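Local coordinates for putative uncharacterized protein (Mycobacterium avium subsp. paratuberculosis, PDB 3GT2) that is of unknown function but contains an NlpC/P60 domain of the C40 peptidase family, whose members are generally cysteine peptidases, at residues S32-G37 against G53-G58. Sequence-based numbering, arbitrary orientation.
Sequences SWAGGG and GFDASG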
ATOM      1  N   SER A  32     -11.030  -3.279  -7.846  1.00 21.79           N
ATOM      2  CA  SER A  32     -12.082  -2.397  -8.326  1.00 26.05           C
ATOM      3  C   SER A  32     -11.520  -1.012  -8.558  1.00 25.00           C
ATOM      4  O   SER A  32     -10.978  -0.385  -7.645  1.00 17.25           O
ATOM      5  CB  SER A  32     -13.237  -2.308  -7.338  1.00 24.76           C
ATOM      6  OG  SER A  32     -14.232  -1.454  -7.862  1.00 25.36           O
ATOM      7  N   TRP A  33     -11.652  -0.533  -9.785  1.00 24.74           N
ATOM      8  CA  TRP A  33     -11.131   0.774 -10.128  1.00 26.94           C
ATOM      9  C   TRP A  33     -11.697   1.845  -9.201  1.00 26.27           C
ATOM     10  O   TRP A  33     -12.906   2.084  -9.171  1.00 29.36           O
ATOM     11  CB  TRP A  33     -11.441   1.109 -11.583  1.00 34.17           C
ATOM     12  CG  TRP A  33     -10.887   2.412 -11.975  1.00 34.33           C
ATOM     13  CD1 TRP A  33     -11.472   3.627 -11.809  1.00 35.12           C
ATOM     14  CD2 TRP A  33      -9.613   2.653 -12.576  1.00 42.22           C
ATOM     15  NE1 TRP A  33     -10.646   4.615 -12.277  1.00 34.11           N
ATOM     16  CE2 TRP A  33      -9.497   4.045 -12.757  1.00 41.85           C
ATOM     17  CE3 TRP A  33      -8.560   1.831 -12.987  1.00 48.61           C
ATOM     18  CZ2 TRP A  33      -8.374   4.633 -13.335  1.00 48.08           C
ATOM     19  CZ3 TRP A  33      -7.443   2.416 -13.559  1.00 50.39           C
ATOM     20  CH2 TRP A  33      -7.359   3.803 -13.728  1.00 49.45           C
ATOM     21  N   ALA A  34     -10.810   2.465  -8.428  1.00 21.55           N
ATOM     22  CA  ALA A  34     -11.174   3.508  -7.472  1.00 19.57           C
ATOM     23  C   ALA A  34     -11.974   2.963  -6.287  1.00 20.80           C
ATOM     24  O   ALA A  34     -12.678   3.711  -5.617  1.00 23.63           O
ATOM     25  CB  ALA A  34     -11.938   4.634  -8.162  1.00 25.80           C
ATOM     26  N   GLY A  35     -11.865   1.665  -6.030  1.00 19.43           N
ATOM     27  CA  GLY A  35     -12.622   1.054  -4.946  1.00 16.46           C
ATOM     28  C   GLY A  35     -11.912   1.058  -3.602  1.00 18.96           C
ATOM     29  O   GLY A  35     -10.686   0.950  -3.529  1.00 20.77           O
ATOM     30  N   GLY A  36     -12.686   1.191  -2.529  1.00 16.64           N
ATOM     31  CA  GLY A  36     -12.178   0.957  -1.193  1.00 16.38           C
ATOM     32  C   GLY A  36     -11.524   2.154  -0.538  1.00 21.83           C
ATOM     33  O   GLY A  36     -11.311   3.201  -1.152  1.00 24.82           O
ATOM     34  N   GLY A  37     -11.175   1.981   0.728  1.00 19.13           N
ATOM     35  CA  GLY A  37     -10.601   3.060   1.499  1.00 18.14           C
ATOM     36  C   GLY A  37     -10.433   2.639   2.935  1.00 19.75           C
ATOM     37  O   GLY A  37     -10.427   1.448   3.253  1.00 18.00           O
ATOM     38  N   GLY A  53     -14.507  -3.710  -4.128  1.00 18.61           N
ATOM     39  CA  GLY A  53     -13.137  -4.162  -4.019  1.00 16.71           C
ATOM     40  C   GLY A  53     -12.182  -3.053  -3.640  1.00 17.93           C
ATOM     41  O   GLY A  53     -12.584  -2.033  -3.069  1.00 18.12           O
ATOM     42  N   PHE A  54     -10.908  -3.260  -3.960  1.00 16.64           N
ATOM     43  CA  PHE A  54      -9.881  -2.253  -3.696  1.00 13.49           C
ATOM     44  C   PHE A  54      -9.162  -1.878  -4.984  1.00 14.94           C
ATOM     45  O   PHE A  54      -8.952  -2.724  -5.849  1.00 18.45           O
ATOM     46  CB  PHE A  54      -8.804  -2.817  -2.752  1.00 14.15           C
ATOM     47  CG  PHE A  54      -9.178  -2.822  -1.285  1.00 11.96           C
ATOM     48  CD1 PHE A  54      -9.337  -1.641  -0.589  1.00 14.97           C
ATOM     49  CD2 PHE A  54      -9.335  -4.024  -0.603  1.00 14.89           C
ATOM     50  CE1 PHE A  54      -9.648  -1.650   0.763  1.00 15.39           C
ATOM     51  CE2 PHE A  54      -9.639  -4.042   0.741  1.00 15.57           C
ATOM     52  CZ  PHE A  54      -9.807  -2.840   1.429  1.00 13.74           C
ATOM     53  N   ASP A  55      -8.743  -0.621  -5.090  1.00 13.95           N
ATOM     54  CA  ASP A  55      -7.591  -0.315  -5.937  1.00 13.49           C
ATOM     55  C   ASP A  55      -6.382  -0.178  -5.012  1.00 18.24           C
ATOM     56  O   ASP A  55      -6.518  -0.311  -3.807  1.00 16.22           O
ATOM     57  CB  ASP A  55      -7.810   0.909  -6.830  1.00 17.74           C
ATOM     58  CG  ASP A  55      -7.972   2.202  -6.053  1.00 28.04           C
ATOM     59  OD1 ASP A  55      -7.898   2.189  -4.802  1.00 29.41           O
ATOM     60  OD2 ASP A  55      -8.185   3.245  -6.710  1.00 29.48           O
ATOM     61  N   ALA A  56      -5.202   0.063  -5.574  1.00 16.52           N
ATOM     62  CA  ALA A  56      -3.972   0.096  -4.784  1.00 14.74           C
ATOM     63  C   ALA A  56      -4.015   1.126  -3.651  1.00 15.24           C
ATOM     64  O   ALA A  56      -3.679   0.823  -2.500  1.00 16.38           O
ATOM     65  CB  ALA A  56      -2.777   0.376  -5.709  1.00 14.52           C
ATOM     66  N   SER A  57      -4.432   2.339  -3.985  1.00 16.67           N
ATOM     67  CA  SER A  57      -4.579   3.411  -3.013  1.00 19.73           C
ATOM     68  C   SER A  57      -5.524   3.012  -1.867  1.00 18.51           C
ATOM     69  O   SER A  57      -5.215   3.210  -0.688  1.00 16.08           O
ATOM     70  CB  SER A  57      -5.103   4.667  -3.725  1.00 25.21           C
ATOM     71  OG  SER A  57      -5.430   5.700  -2.811  1.00 30.88           O
ATOM     72  N   GLY A  58      -6.683   2.456  -2.224  1.00 19.23           N
ATOM     73  CA  GLY A  58      -7.697   2.103  -1.238  1.00 14.56           C
ATOM     74  C   GLY A  58      -7.186   1.060  -0.261  1.00 15.22           C
ATOM     75  O   GLY A  58      -7.461   1.119   0.935  1.00 13.81           O
TER
HETATM   76  O   HOH W   1      -9.648   4.038  -3.534  1.00 25.25           O
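Asp55 and the turn of Ser32-Gly35 meet through both backbone and side chain. Asp55 N donates to Gly35 O at 2.9 Å, approaching 26° off the carbonyl plane. A second bond braces the neighbouring peptide: Ser32 N lies 2.9 Å from Phe54 O, and stands well above that carbonyl's plane, 61° out of it. The two bonds run in opposite directions, one donor coming from each segment.

The Asp55 side chain packs against the type II turn, which is closed by Gly35 N bonding to Ser32 O. Asp55 CB rests 3.5 Å from Ser32 O. With chi1 at 65°, CG sits between the backbone N and the carbonyl carbon, and this brings the carboxylate alongside Ala34. Asp55 OD2 approaches Ala34 CA to 3.1 Å. Asp55 OD1 turns instead to the helix, accepting Gly58 N at 2.9 Å nearly in line with its own C-O bond, the N-cap interaction. Water 1 lies 2.8 Å from Asp55 OD1 and is placed to donate to it and to Gly36 O, though with more acceptors near it than protons to give, both bonds may not hold at once.

Phe54 starts away from the glycine run, but its ring swings back so that Phe54 CD1 comes obliquely to within 3.9 Å of Gly36 CA, and CE1 approaches Gly37 N. Gly58 likewise packs its CA against Gly35 O and Gly36 O.

Asp55-Gly58 (Asp-Ala-Ser-Gly) probably corresponds to the Asp-Cys-Ser-Gly motif of NlpC/P60 peptidases, with Ala56 where the nucleophilic cysteine usually stands. The contact joins the loop following helix 7-24 to the start of helix 56-65. Gly36 N donates to Thr42 OG1 of strand 42-43, which pairs antiparallel with strand 52-53, while Ala56 packs on strand 105-111.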